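Tyrosyl-tRNA synthetase (Pyrococcus horikoshii, PDB 2CYC) probably attaches tyrosine to tRNA(Tyr) in two steps, first activating the amino acid with ATP and then transferring it to the tRNA acceptor end. Local coordinates at residues L34-G39 with I183-M188. Numbering follows the deposited sequence.
Sequences LQHYIG and IAHAGM. With TYR (tyrosine), chain C.
His185 holds CG anti to its backbone N (chi1 172°), and Ile38 does the same with CG1 (chi1 175°), its chain running on extended to CD1. These torsions help bring Ile38 CD1 over one face of the His185 imidazole, a CH-pi contact 3.6 Å from the ring centroid. The edge of that ring meets His36: NE2 of His36 and ND1 of His185 are hydrogen-bonded at 3.1 Å, and either could be the donor. The two imidazoles meet rim to rim, with planes at 41°. Both are held at their other nitrogen as well, His36 ND1 by Arg69 N and His185 NE2 by His223 ND1. Replacing His185 with alanine would probably leave His36 NE2 without this partner and take away the ring face under Ile38 CD1. The strands 36-40 and 183-187 are parallel neighbours in the central sheet of the class I synthetase Rossmann-fold catalytic domain. Ile183 N donates to Gln35 O at 3.0 Å. His185 N reaches Tyr37 O at 3.1 Å. Between them, the Tyr37 N to Ile183 O hydrogen bond is weak at 3.4 Å. Further along, a water bridges Gly39 N and His185 O. On the sheet face shared with Ala184, Tyr37 reaches the substrate: its OH lies 2.8 Å from OH of the bound tyrosine. The bound tyrosine is also hydrogen-bonded to Asp175 OD2.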
loop_
_atom_site.group_PDB
_atom_site.type_symbol
_atom_site.label_atom_id
_atom_site.label_comp_id
_atom_site.label_asym_id
_atom_site.label_seq_id
_atom_site.Cartn_x
_atom_site.Cartn_y
_atom_site.Cartn_z
ATOM N N LEU A 34 -11.163 25.767 -7.029
ATOM C CA LEU A 34 -11.530 24.923 -8.158
ATOM C C LEU A 34 -10.276 24.376 -8.832
ATOM O O LEU A 34 -9.718 24.994 -9.743
ATOM C CB LEU A 34 -12.371 25.721 -9.170
ATOM C CG LEU A 34 -13.684 26.282 -8.607
ATOM C CD1 LEU A 34 -14.364 27.192 -9.617
ATOM C CD2 LEU A 34 -14.587 25.131 -8.227
ATOM N N GLN A 35 -9.826 23.221 -8.360
ATOM C CA GLN A 35 -8.650 22.597 -8.923
ATOM C C GLN A 35 -9.070 21.295 -9.573
ATOM O O GLN A 35 -9.584 20.389 -8.916
ATOM C CB GLN A 35 -7.608 22.318 -7.835
ATOM C CG GLN A 35 -6.420 21.498 -8.317
ATOM C CD GLN A 35 -5.515 22.272 -9.254
ATOM O OE1 GLN A 35 -5.416 21.979 -10.458
ATOM N NE2 GLN A 35 -4.851 23.273 -8.708
ATOM N N HIS A 36 -8.857 21.217 -10.875
ATOM C CA HIS A 36 -9.188 20.026 -11.620
ATOM C C HIS A 36 -7.919 19.231 -11.875
ATOM O O HIS A 36 -6.804 19.706 -11.643
ATOM C CB HIS A 36 -9.834 20.408 -12.971
ATOM C CG HIS A 36 -9.509 19.468 -14.096
ATOM N ND1 HIS A 36 -8.243 19.361 -14.634
ATOM C CD2 HIS A 36 -10.286 18.602 -14.793
ATOM C CE1 HIS A 36 -8.255 18.475 -15.616
ATOM N NE2 HIS A 36 -9.482 18.000 -15.735
ATOM N N TYR A 37 -8.127 18.008 -12.339
ATOM C CA TYR A 37 -7.067 17.128 -12.754
ATOM C C TYR A 37 -7.696 15.921 -13.426
ATOM O O TYR A 37 -8.873 15.608 -13.219
ATOM C CB TYR A 37 -6.196 16.683 -11.565
ATOM C CG TYR A 37 -6.366 15.238 -11.114
ATOM C CD1 TYR A 37 -5.265 14.371 -11.048
ATOM C CD2 TYR A 37 -7.609 14.759 -10.678
ATOM C CE1 TYR A 37 -5.398 13.069 -10.542
ATOM C CE2 TYR A 37 -7.756 13.459 -10.177
ATOM C CZ TYR A 37 -6.649 12.626 -10.103
ATOM O OH TYR A 37 -6.785 11.384 -9.535
ATOM N N ILE A 38 -6.902 15.276 -14.263
ATOM C CA ILE A 38 -7.288 14.037 -14.911
ATOM C C ILE A 38 -5.953 13.334 -15.121
ATOM O O ILE A 38 -5.003 13.908 -15.674
ATOM C CB ILE A 38 -8.093 14.233 -16.254
ATOM C CG1 ILE A 38 -8.336 12.856 -16.885
ATOM C CG2 ILE A 38 -7.369 15.172 -17.225
ATOM C CD1 ILE A 38 -9.399 12.844 -17.994
ATOM N N GLY A 39 -5.867 12.113 -14.612
ATOM C CA GLY A 39 -4.639 11.354 -14.720
ATOM C C GLY A 39 -4.665 10.358 -15.859
ATOM O O GLY A 39 -5.723 9.871 -16.261
ATOM N N ILE A 183 -12.324 19.126 -8.528
ATOM C CA ILE A 183 -12.986 18.715 -9.768
ATOM C C ILE A 183 -12.201 17.498 -10.272
ATOM O O ILE A 183 -11.220 17.638 -11.013
ATOM C CB ILE A 183 -12.951 19.831 -10.861
ATOM C CG1 ILE A 183 -13.652 21.100 -10.355
ATOM C CG2 ILE A 183 -13.618 19.329 -12.150
ATOM C CD1 ILE A 183 -15.119 20.921 -9.974
ATOM N N ALA A 184 -12.623 16.307 -9.851
ATOM C CA ALA A 184 -11.945 15.067 -10.244
ATOM C C ALA A 184 -12.531 14.596 -11.567
ATOM O O ALA A 184 -13.664 14.110 -11.626
ATOM C CB ALA A 184 -12.121 14.001 -9.155
ATOM N N HIS A 185 -11.738 14.746 -12.622
ATOM C CA HIS A 185 -12.146 14.418 -13.983
ATOM C C HIS A 185 -11.512 13.126 -14.522
ATOM O O HIS A 185 -10.309 12.886 -14.367
ATOM C CB HIS A 185 -11.799 15.620 -14.879
ATOM C CG HIS A 185 -11.980 15.376 -16.343
ATOM N ND1 HIS A 185 -11.148 15.931 -17.293
ATOM C CD2 HIS A 185 -12.874 14.620 -17.021
ATOM C CE1 HIS A 185 -11.517 15.520 -18.493
ATOM N NE2 HIS A 185 -12.561 14.721 -18.356
ATOM N N ALA A 186 -12.340 12.292 -15.147
ATOM C CA ALA A 186 -11.890 11.031 -15.728
ATOM C C ALA A 186 -12.944 10.478 -16.673
ATOM O O ALA A 186 -14.048 11.017 -16.777
ATOM C CB ALA A 186 -11.617 9.993 -14.623
ATOM N N GLY A 187 -12.583 9.397 -17.363
ATOM C CA GLY A 187 -13.529 8.722 -18.223
ATOM C C GLY A 187 -14.371 7.886 -17.264
ATOM O O GLY A 187 -13.928 7.595 -16.146
ATOM N N MET A 188 -15.571 7.506 -17.691
ATOM C CA MET A 188 -16.507 6.714 -16.887
ATOM C C MET A 188 -15.964 5.456 -16.214
ATOM O O MET A 188 -16.467 5.069 -15.161
ATOM C CB MET A 188 -17.724 6.318 -17.734
ATOM C CG MET A 188 -18.837 7.349 -17.771
ATOM S SD MET A 188 -19.628 7.592 -16.169
ATOM C CE MET A 188 -20.662 6.141 -16.034
HETATM N N TYR C . -6.342 4.850 -13.622
HETATM C CA TYR C . -6.229 5.839 -14.737
HETATM C C TYR C . -6.299 5.129 -16.088
HETATM O O TYR C . -6.260 3.880 -16.103
HETATM C CB TYR C . -4.908 6.616 -14.623
HETATM C CG TYR C . -4.816 7.474 -13.376
HETATM C CD1 TYR C . -5.726 8.506 -13.146
HETATM C CD2 TYR C . -3.817 7.255 -12.424
HETATM C CE1 TYR C . -5.646 9.300 -11.988
HETATM C CE2 TYR C . -3.722 8.043 -11.277
HETATM C CZ TYR C . -4.638 9.058 -11.060
HETATM O OH TYR C . -4.544 9.826 -9.912
HETATM O OXT TYR C . -6.386 5.830 -17.115
HETATM O O HOH W 1 -8.512 11.041 -13.485
#